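Local coordinates for metal cation efflux system protein CzcD (Cupriavidus metallidurans, PDB 6VD9) that binds and transports zinc, mediates low-level metal resistance, probably by cation efflux into the periplasm, and cobalt, cadmium and zinc resistance by regulating the Czc system, at residues A[11-14]-A[20-23]; A[25-28]-A[34-37]. One frame throughout, in Å; residues are numbered along the deposited sequence.

Contact 1: residues A[11-14]-A[20-23]. With NI (nickel (II) ion), chain E.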
# COMPACT_ATOMS: atom_id res chain seq x y z
N GLN A 11 13.05 -0.88 -11.98
CA GLN A 11 12.33 0.39 -12.19
C GLN A 11 11.88 0.96 -10.83
O GLN A 11 11.80 2.20 -10.74
CB GLN A 11 11.17 0.22 -13.17
CG GLN A 11 11.66 -0.07 -14.58
CD GLN A 11 12.64 0.98 -15.06
OE1 GLN A 11 12.46 2.17 -14.82
NE2 GLN A 11 13.68 0.52 -15.73
N ILE A 12 11.53 0.10 -9.86
CA ILE A 12 11.14 0.54 -8.50
C ILE A 12 12.36 1.25 -7.88
O ILE A 12 12.22 2.43 -7.50
CB ILE A 12 10.64 -0.63 -7.63
CG1 ILE A 12 9.27 -1.11 -8.13
CG2 ILE A 12 10.59 -0.24 -6.17
CD1 ILE A 12 8.72 -2.28 -7.38
N LEU A 13 13.51 0.59 -7.86
CA LEU A 13 14.75 1.16 -7.25
C LEU A 13 15.26 2.37 -8.04
O LEU A 13 15.97 3.21 -7.44
CB LEU A 13 15.81 0.06 -7.16
CG LEU A 13 15.55 -1.03 -6.11
CD1 LEU A 13 16.68 -2.10 -6.13
CD2 LEU A 13 15.35 -0.47 -4.70
N ALA A 14 14.90 2.49 -9.31
CA ALA A 14 15.31 3.63 -10.16
C ALA A 14 14.43 4.84 -9.89
O ALA A 14 14.80 5.95 -10.32
CB ALA A 14 15.26 3.24 -11.61
N SER A 20 14.78 1.39 -0.82
CA SER A 20 14.79 -0.08 -0.93
C SER A 20 13.33 -0.57 -1.01
O SER A 20 12.43 0.22 -0.77
CB SER A 20 15.53 -0.71 0.22
OG SER A 20 14.86 -0.50 1.45
N PHE A 21 13.12 -1.84 -1.24
CA PHE A 21 11.76 -2.41 -1.18
C PHE A 21 11.84 -3.84 -0.70
O PHE A 21 12.90 -4.45 -0.79
CB PHE A 21 11.10 -2.27 -2.55
CG PHE A 21 11.62 -3.26 -3.56
CD1 PHE A 21 10.98 -4.45 -3.75
CD2 PHE A 21 12.68 -2.94 -4.41
CE1 PHE A 21 11.49 -5.38 -4.63
CE2 PHE A 21 13.15 -3.86 -5.34
CZ PHE A 21 12.53 -5.05 -5.46
N HIS A 22 10.73 -4.39 -0.25
CA HIS A 22 10.67 -5.83 0.09
C HIS A 22 9.24 -6.26 -0.12
O HIS A 22 8.36 -5.37 -0.34
CB HIS A 22 11.17 -6.06 1.52
CG HIS A 22 10.47 -5.24 2.54
ND1 HIS A 22 10.88 -3.93 2.86
CD2 HIS A 22 9.42 -5.51 3.33
CE1 HIS A 22 10.08 -3.46 3.80
NE2 HIS A 22 9.19 -4.40 4.10
N ASP A 23 9.00 -7.56 0.01
CA ASP A 23 7.64 -8.17 -0.05
C ASP A 23 6.93 -7.72 -1.35
O ASP A 23 5.73 -7.36 -1.28
CB ASP A 23 6.79 -7.80 1.18
CG ASP A 23 7.34 -8.20 2.55
OD1 ASP A 23 8.42 -8.76 2.60
OD2 ASP A 23 6.69 -7.89 3.56
NI NI E . 7.32 -3.98 5.41
O HOH W 1 6.99 -6.44 5.65
O HOH W 2 6.11 -3.66 6.84
O HOH W 3 8.83 -3.87 7.09
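Leu13 of helix 5-13 comes nearest to Ser20 of strand 18-28, with 6.4 Å from CA to CA, and at this spacing the helix reaches the strand through its side chains. Phe21 carries the contact. Its CB points toward the helix, and CG, set between the backbone N and the carbonyl carbon (chi1 75°), brings the ring edge to Leu13. Leu13 meets that ring at its edge: CD2 lies 3.6 Å from Phe21 CD2, close to the ring plane, while CG is held in plane beside CD2 and CE2. Ile12 approaches the same corner obliquely with its branch methyl, CG2 standing 3.8 Å from Phe21 CD2. Both aliphatic side chains run at about a right angle to that of Phe21, and the phenyl CD2 is the atom they share. Leu13 CD2 also reaches the backbone of the strand, 3.8 Å from Ser20 CA.

Residues alternate along the strand, and His22 sends its imidazole away from the helix to the nickel ion. His22 NE2 binds the metal at 2.3 Å; Glu74 and three waters share the ion, and His39 belongs to the same site. Water 1, lying in the plane of the His22 ring, is 2.5 Å from the nickel and donates a hydrogen bond to Asp23 OD2 at 2.6 Å. Asp23 thus stands in the second shell and probably orients this metal-bound water.

Within the C-terminal dimerisation domain of this transporter, predicted to be cytoplasmic, the contact packs helix 5-13 on an outermost strand of the chain's three-stranded sheet. Strand 34-42 continues that sheet, pairing with Ser20 and His22 through Val41 and His39 and placing Val38 against Phe21, while helix 53-64 flanks the helical segment, its Met59 and Phe64 touching Gln11.

Contact 2: residues A[25-28]-A[34-37]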
# COMPACT_ATOMS: atom_id res chain seq x y z
N HIS A 25 5.01 -8.63 -4.43
CA HIS A 25 4.18 -9.75 -4.96
C HIS A 25 3.45 -9.31 -6.21
O HIS A 25 2.85 -8.22 -6.24
CB HIS A 25 3.22 -10.29 -3.90
CG HIS A 25 3.86 -10.67 -2.62
ND1 HIS A 25 4.46 -11.91 -2.42
CD2 HIS A 25 3.93 -10.02 -1.43
CE1 HIS A 25 4.91 -11.97 -1.18
NE2 HIS A 25 4.57 -10.85 -0.55
N ILE A 26 3.51 -10.14 -7.25
CA ILE A 26 2.87 -9.82 -8.55
C ILE A 26 2.21 -11.12 -9.00
O ILE A 26 2.91 -12.17 -9.06
CB ILE A 26 3.84 -9.23 -9.60
CG1 ILE A 26 4.66 -8.03 -9.14
CG2 ILE A 26 3.06 -8.87 -10.86
CD1 ILE A 26 5.60 -7.52 -10.21
N TRP A 27 0.90 -11.08 -9.10
CA TRP A 27 0.10 -12.29 -9.39
C TRP A 27 -1.04 -11.91 -10.32
O TRP A 27 -1.33 -10.71 -10.43
CB TRP A 27 -0.40 -12.91 -8.09
CG TRP A 27 -1.53 -12.23 -7.38
CD1 TRP A 27 -2.83 -12.65 -7.36
CD2 TRP A 27 -1.46 -11.09 -6.51
NE1 TRP A 27 -3.59 -11.83 -6.56
CE2 TRP A 27 -2.77 -10.87 -6.02
CE3 TRP A 27 -0.43 -10.22 -6.09
CZ2 TRP A 27 -3.08 -9.83 -5.14
CZ3 TRP A 27 -0.74 -9.20 -5.22
CH2 TRP A 27 -2.04 -9.01 -4.75
N ALA A 28 -1.68 -12.91 -10.94
CA ALA A 28 -2.81 -12.72 -11.88
C ALA A 28 -4.12 -12.78 -11.10
O ALA A 28 -4.30 -13.71 -10.32
CB ALA A 28 -2.76 -13.76 -12.98
N ALA A 34 -2.78 -8.17 -14.04
CA ALA A 34 -1.71 -8.20 -13.01
C ALA A 34 -2.18 -7.43 -11.76
O ALA A 34 -2.84 -6.39 -11.90
CB ALA A 34 -0.46 -7.60 -13.58
N SER A 35 -1.91 -7.99 -10.58
CA SER A 35 -2.06 -7.31 -9.27
C SER A 35 -0.67 -7.23 -8.65
O SER A 35 0.08 -8.18 -8.78
CB SER A 35 -3.04 -8.03 -8.40
OG SER A 35 -3.26 -7.36 -7.18
N LEU A 36 -0.34 -6.13 -7.97
CA LEU A 36 1.01 -5.95 -7.39
C LEU A 36 0.84 -5.42 -5.98
O LEU A 36 0.05 -4.48 -5.80
CB LEU A 36 1.82 -4.97 -8.23
CG LEU A 36 3.23 -4.65 -7.74
CD1 LEU A 36 4.16 -4.28 -8.89
CD2 LEU A 36 3.22 -3.52 -6.73
N THR A 37 1.60 -5.95 -5.03
CA THR A 37 1.75 -5.27 -3.72
C THR A 37 3.24 -5.15 -3.49
O THR A 37 3.99 -6.06 -3.92
CB THR A 37 1.02 -5.98 -2.57
OG1 THR A 37 1.62 -7.26 -2.42
CG2 THR A 37 -0.46 -6.18 -2.85
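Trp27 lays its indole over Ser35, the directly opposite residue of strand 34-42. Ser35 CB stands 3.7 Å from the centroid of the six-membered ring and 10° off its normal, a CH-pi contact centred on the face. The hydroxyl lies over that face too, with OG 3.2 Å from Trp27 CH2; Ser35 OG is turned anti to the backbone N (chi1 -177°), which carries it toward the outer rim of the indole. Beneath the ring the two residues form an antiparallel hydrogen-bonded pair, Ser35 N giving Trp27 O a straight bond of 2.8 Å and Trp27 N returning one to Ser35 O. This is the loop end of the beta hairpin 18-28/34-42, whose two segments run antiparallel, with 159° between their N-to-C directions. One hydrogen-bonded pair further on, Thr37 faces His25 and divides its branches: CG2 touches the edge of the indole, 3.8 Å from Trp27 CH2, and OG1 lies by His25 CB. On the other face Ile26 and Leu36 run side by side, their CD1 methyls 3.8 Å apart. Trp27 and Thr37 each meet their own counterpart in the second subunit, the two indoles with planes at about 30°.

Overall arrangement
Strand 18-28 serves both contacts, toward opposite ends of it, with centres about 15 Å apart. In contact 1 it receives a helix by apolar packing; in contact 2 it is zipped to strand 34-42 by four backbone hydrogen bonds, with more than twice the surface buried (394 against 177 Å²). Both are partly buried: Ile12 is the buried member of the first, whereas Ser35, Leu36 and Thr37 are buried in the second. Their surroundings differ too. Contact 1 has the nickel site on the strand's other side and touches no second subunit, while 25-28/34-37 brings Trp27 and Thr37 to the dimer interface.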